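Local coordinates for protein DyP2 (Amycolatopsis sp. ATCC 39116, PDB 4G2C) that is a haem-containing dye-decolourising peroxidase from a lignin-reactive bacterium that probably uses peroxide to oxidise dyes and other substrates, with a manganese ion bound in the crystal, at residues 72-77 / 191-196; 256-261 / 481-486. One frame throughout, in Å; residues are numbered along the deposited sequence.

Contact 1 of 2, residues 72-77 / 191-196; sequences LGFGDA and ASVTVV
L72 packs across V193 and V195 in an antiparallel pairing of strands 72-74 and 193-196. L72 CB sits 3.6 Å from T194 O. CG stands anti to the carbonyl carbon (chi1 -52°), and the two methyls then part. L72 CD1 meets V193 CG1 at 4.0 Å, while L72 CD2 reaches V195 CG2 at 4.2 Å. L72 thus straddles two valines of the partner strand, one by each branch. F74 lies on the same face and brings ring atom CD1 near V193 CG2. Beyond the pair, F83 of helix 77-88 packs on both L72 and V193.

The backbones join at G73 and T194, a hydrogen-bonded pair. G73 N donates a hydrogen bond to T194 O at 2.8 Å, and T194 N donates one to G73 O at 3.0 Å. This second bond lies in the carbonyl plane. T194 OG1 adds a weak bond to the same oxygen. V196 CG1 lies 3.6 Å from G73 N.

At the strand end, G75 N faces S192 O, but the 2.5 Å between them is very short and doubtful in detail. A water accepts from D76 N at 2.8 Å and also bonds S192 OG, with a weak link to S192 O. D76 OD2 turns elsewhere and caps E79 N at the start of helix 77-88. The chemistry is therefore divided: apolar packing against helix 77-88, and polar groups with water where strand 66-74 of this ferredoxin-like domain gives way to that helix.

Contact 2 of 2, residues 256-261 / 481-486; sequences PDPAAP and YFFMPS
D257 and S486 meet through one carboxylate oxygen. D257 CG is anti to the backbone N (chi1 -173°), which carries the carboxylate to the start of helix 487-491. There OD2 takes two bonds from the same residue. S486 OG donates to D257 OD2 at 2.7 Å, on the anti side and 16° out of the carboxylate plane. S486 N donates to D257 OD2 at 2.8 Å, from above that plane. The hydroxyl of S486 stands between its own backbone N and carbonyl carbon (chi1 66°), where it can face D257 and also accept from F489 N as the N-cap. A260 CB lies 3.7 Å from S486 OG.

The other oxygen, D257 OD1, comes to the edge of the F483 ring, near its plane, with F483 CE2 at 3.7 Å. P258 CD approaches F483 CZ obliquely at 4.4 Å. P485 CB touches D257 OD2. The pairing is buried, and the negative charge is probably eased by the two donors.

An alanine in place of D257 would probably leave S486 N without its acceptor and the S486 hydroxyl less firmly set for capping.

D257 also opens a type I beta turn, closed by A260 N to D257 O. The motif is a serine N-cap on helix 487-491, braced by a turn in the loop between strands 255-256 and 267-278, where strand 474-484 of the same antiparallel sheet ends.

From the N terminus, strand 66-74 comes first, and contact 1 closes the loop that runs from it to strand 193-205. The 113 residues between its segments hold helices 77-88 and 121-127 and strands 114-119 and 166-172. Contact 1 is complete before contact 2 opens. The two follow in series and neither nest nor cross. Contact 2 closes a longer excursion of 219 residues, from the turn after strand 255-256 to the end of strand 474-484. Their centres lie about 20 Å apart, and they do not touch. Helix 121-127 lies between: it packs on F74 of contact 1 and, through Y124, on F483 and P485 of contact 2, so one helix touches residues of both contacts.

Contact 1 of 2, residues 72-77 / 191-196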
loop_
_atom_site.group_PDB
_atom_site.type_symbol
_atom_site.label_atom_id
_atom_site.label_comp_id
_atom_site.label_asym_id
_atom_site.label_seq_id
_atom_site.Cartn_x
_atom_site.Cartn_y
_atom_site.Cartn_z
ATOM N N LEU A 72 5.466 -1.543 -19.633
ATOM C CA LEU A 72 5.544 -1.383 -21.083
ATOM C C LEU A 72 6.611 -0.375 -21.483
ATOM O O LEU A 72 6.997 0.490 -20.682
ATOM C CB LEU A 72 4.197 -0.921 -21.624
ATOM C CG LEU A 72 2.963 -1.732 -21.220
ATOM C CD1 LEU A 72 1.721 -1.164 -21.883
ATOM C CD2 LEU A 72 3.124 -3.219 -21.536
ATOM N N GLY A 73 7.079 -0.494 -22.728
ATOM C CA GLY A 73 7.951 0.497 -23.353
ATOM C C GLY A 73 7.316 0.964 -24.656
ATOM O O GLY A 73 6.805 0.150 -25.411
ATOM N N PHE A 74 7.325 2.270 -24.908
ATOM C CA PHE A 74 6.742 2.829 -26.118
ATOM C C PHE A 74 7.795 3.019 -27.213
ATOM O O PHE A 74 8.638 3.917 -27.129
ATOM C CB PHE A 74 6.067 4.180 -25.820
ATOM C CG PHE A 74 4.873 4.082 -24.901
ATOM C CD1 PHE A 74 4.218 2.868 -24.712
ATOM C CD2 PHE A 74 4.405 5.207 -24.228
ATOM C CE1 PHE A 74 3.111 2.770 -23.868
ATOM C CE2 PHE A 74 3.306 5.129 -23.384
ATOM C CZ PHE A 74 2.651 3.905 -23.200
ATOM N N GLY A 75 7.732 2.177 -28.246
ATOM C CA GLY A 75 8.619 2.295 -29.397
ATOM C C GLY A 75 8.244 3.391 -30.389
ATOM O O GLY A 75 9.119 3.974 -31.034
ATOM N N ASP A 76 6.947 3.668 -30.521
ATOM C CA ASP A 76 6.460 4.710 -31.431
ATOM C C ASP A 76 5.287 5.481 -30.818
ATOM O O ASP A 76 4.354 4.883 -30.286
ATOM C CB ASP A 76 6.050 4.101 -32.772
ATOM C CG ASP A 76 5.426 5.117 -33.706
ATOM O OD1 ASP A 76 6.176 5.893 -34.335
ATOM O OD2 ASP A 76 4.186 5.151 -33.816
ATOM N N ALA A 77 5.325 6.806 -30.896
ATOM C CA ALA A 77 4.344 7.613 -30.165
ATOM C C ALA A 77 2.924 7.430 -30.693
ATOM O O ALA A 77 1.985 7.230 -29.913
ATOM C CB ALA A 77 4.732 9.083 -30.163
ATOM N N ALA A 191 3.514 -4.046 -32.185
ATOM C CA ALA A 191 4.880 -4.507 -31.958
ATOM C C ALA A 191 5.799 -3.458 -31.321
ATOM O O ALA A 191 6.774 -3.811 -30.649
ATOM C CB ALA A 191 5.475 -5.014 -33.255
ATOM N N SER A 192 5.496 -2.179 -31.523
ATOM C CA SER A 192 6.306 -1.099 -30.948
ATOM C C SER A 192 5.985 -0.813 -29.474
ATOM O O SER A 192 6.579 0.086 -28.857
ATOM C CB SER A 192 6.078 0.184 -31.728
ATOM O OG SER A 192 4.719 0.548 -31.630
ATOM N N VAL A 193 5.008 -1.533 -28.930
ATOM C CA VAL A 193 4.727 -1.447 -27.503
ATOM C C VAL A 193 5.233 -2.738 -26.904
ATOM O O VAL A 193 4.588 -3.775 -27.003
ATOM C CB VAL A 193 3.230 -1.271 -27.192
ATOM C CG1 VAL A 193 2.987 -1.396 -25.690
ATOM C CG2 VAL A 193 2.732 0.083 -27.700
ATOM N N THR A 194 6.413 -2.671 -26.313
ATOM C CA THR A 194 7.029 -3.851 -25.753
ATOM C C THR A 194 6.668 -4.034 -24.285
ATOM O O THR A 194 6.344 -3.075 -23.562
ATOM C CB THR A 194 8.549 -3.804 -25.903
ATOM O OG1 THR A 194 9.023 -2.535 -25.436
ATOM C CG2 THR A 194 8.942 -3.974 -27.384
ATOM N N VAL A 195 6.703 -5.287 -23.866
ATOM C CA VAL A 195 6.610 -5.621 -22.469
ATOM C C VAL A 195 8.016 -5.766 -21.912
ATOM O O VAL A 195 8.695 -6.747 -22.199
ATOM C CB VAL A 195 5.891 -6.948 -22.298
ATOM C CG1 VAL A 195 5.800 -7.291 -20.823
ATOM C CG2 VAL A 195 4.524 -6.879 -22.951
ATOM N N VAL A 196 8.458 -4.800 -21.117
ATOM C CA VAL A 196 9.813 -4.843 -20.589
ATOM C C VAL A 196 9.894 -5.653 -19.310
ATOM O O VAL A 196 10.989 -5.982 -18.846
ATOM C CB VAL A 196 10.366 -3.432 -20.311
ATOM C CG1 VAL A 196 9.754 -2.414 -21.267
ATOM C CG2 VAL A 196 10.105 -3.031 -18.872
HETATM O O HOH W 1 4.684 2.410 -29.366
#

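Contact 2 of 2, residues 256-261 / 481-486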
loop_
_atom_site.group_PDB
_atom_site.type_symbol
_atom_site.label_atom_id
_atom_site.label_comp_id
_atom_site.label_asym_id
_atom_site.label_seq_id
_atom_site.Cartn_x
_atom_site.Cartn_y
_atom_site.Cartn_z
ATOM N N PRO A 256 -6.294 16.650 -10.428
ATOM C CA PRO A 256 -6.825 17.003 -11.748
ATOM C C PRO A 256 -5.914 16.418 -12.819
ATOM O O PRO A 256 -4.698 16.486 -12.678
ATOM C CB PRO A 256 -6.756 18.533 -11.760
ATOM C CG PRO A 256 -6.780 18.935 -10.271
ATOM C CD PRO A 256 -6.113 17.817 -9.541
ATOM N N ASP A 257 -6.499 15.826 -13.857
ATOM C CA ASP A 257 -5.733 15.235 -14.946
ATOM C C ASP A 257 -5.343 16.321 -15.955
ATOM O O ASP A 257 -6.165 16.764 -16.752
ATOM C CB ASP A 257 -6.566 14.150 -15.620
ATOM C CG ASP A 257 -5.784 13.375 -16.649
ATOM O OD1 ASP A 257 -4.602 13.723 -16.871
ATOM O OD2 ASP A 257 -6.355 12.431 -17.239
ATOM N N PRO A 258 -4.079 16.766 -15.922
ATOM C CA PRO A 258 -3.738 18.013 -16.632
ATOM C C PRO A 258 -3.927 17.981 -18.156
ATOM O O PRO A 258 -4.278 19.010 -18.745
ATOM C CB PRO A 258 -2.269 18.268 -16.244
ATOM C CG PRO A 258 -1.756 16.964 -15.729
ATOM C CD PRO A 258 -2.938 16.195 -15.187
ATOM N N ALA A 259 -3.704 16.830 -18.779
ATOM C CA ALA A 259 -3.842 16.702 -20.227
ATOM C C ALA A 259 -5.251 16.292 -20.665
ATOM O O ALA A 259 -5.477 16.038 -21.836
ATOM C CB ALA A 259 -2.821 15.706 -20.763
ATOM N N ALA A 260 -6.181 16.202 -19.725
ATOM C CA ALA A 260 -7.538 15.769 -20.036
ATOM C C ALA A 260 -8.358 16.882 -20.684
ATOM O O ALA A 260 -8.000 18.054 -20.602
ATOM C CB ALA A 260 -8.229 15.288 -18.782
ATOM N N PRO A 261 -9.480 16.522 -21.318
ATOM C CA PRO A 261 -10.276 17.563 -21.976
ATOM C C PRO A 261 -10.805 18.598 -20.982
ATOM O O PRO A 261 -10.958 19.763 -21.347
ATOM C CB PRO A 261 -11.425 16.771 -22.614
ATOM C CG PRO A 261 -10.913 15.359 -22.713
ATOM C CD PRO A 261 -10.070 15.182 -21.495
ATOM N N TYR A 481 7.464 5.269 -10.473
ATOM C CA TYR A 481 6.301 6.123 -10.218
ATOM C C TYR A 481 5.493 6.352 -11.487
ATOM O O TYR A 481 6.059 6.569 -12.557
ATOM C CB TYR A 481 6.713 7.491 -9.674
ATOM C CG TYR A 481 7.437 7.489 -8.360
ATOM C CD1 TYR A 481 7.028 6.667 -7.317
ATOM C CD2 TYR A 481 8.544 8.316 -8.160
ATOM C CE1 TYR A 481 7.695 6.677 -6.094
ATOM C CE2 TYR A 481 9.220 8.334 -6.951
ATOM C CZ TYR A 481 8.796 7.511 -5.914
ATOM O OH TYR A 481 9.461 7.523 -4.702
ATOM N N PHE A 482 4.170 6.340 -11.343
ATOM C CA PHE A 482 3.246 6.475 -12.468
ATOM C C PHE A 482 2.095 7.449 -12.133
ATOM O O PHE A 482 1.957 7.920 -11.012
ATOM C CB PHE A 482 2.612 5.122 -12.798
ATOM C CG PHE A 482 3.597 4.018 -13.148
ATOM C CD1 PHE A 482 4.238 3.290 -12.152
ATOM C CD2 PHE A 482 3.818 3.662 -14.469
ATOM C CE1 PHE A 482 5.109 2.257 -12.468
ATOM C CE2 PHE A 482 4.684 2.636 -14.789
ATOM C CZ PHE A 482 5.331 1.931 -13.794
ATOM N N PHE A 483 1.248 7.712 -13.110
ATOM C CA PHE A 483 0.033 8.456 -12.887
ATOM C C PHE A 483 -1.076 7.655 -13.562
ATOM O O PHE A 483 -0.950 7.303 -14.737
ATOM C CB PHE A 483 0.169 9.845 -13.524
ATOM C CG PHE A 483 -0.993 10.761 -13.264
ATOM C CD1 PHE A 483 -1.173 11.340 -12.015
ATOM C CD2 PHE A 483 -1.886 11.067 -14.272
ATOM C CE1 PHE A 483 -2.248 12.200 -11.772
ATOM C CE2 PHE A 483 -2.954 11.932 -14.043
ATOM C CZ PHE A 483 -3.136 12.498 -12.789
ATOM N N MET A 484 -2.144 7.329 -12.837
ATOM C CA MET A 484 -3.325 6.801 -13.513
ATOM C C MET A 484 -4.178 7.982 -13.965
ATOM O O MET A 484 -4.767 8.681 -13.150
ATOM C CB MET A 484 -4.164 5.855 -12.643
ATOM C CG MET A 484 -3.424 5.011 -11.626
ATOM S SD MET A 484 -2.115 3.887 -12.162
ATOM C CE MET A 484 -0.758 5.025 -12.355
ATOM N N PRO A 485 -4.225 8.222 -15.274
ATOM C CA PRO A 485 -4.999 9.343 -15.813
ATOM C C PRO A 485 -6.475 9.020 -15.906
ATOM O O PRO A 485 -6.890 7.879 -15.702
ATOM C CB PRO A 485 -4.414 9.522 -17.215
ATOM C CG PRO A 485 -3.910 8.173 -17.573
ATOM C CD PRO A 485 -3.423 7.548 -16.311
ATOM N N SER A 486 -7.269 10.041 -16.200
ATOM C CA SER A 486 -8.703 9.881 -16.325
ATOM C C SER A 486 -9.033 9.082 -17.576
ATOM O O SER A 486 -8.250 9.055 -18.539
ATOM C CB SER A 486 -9.368 11.251 -16.397
ATOM O OG SER A 486 -8.981 11.908 -17.591
#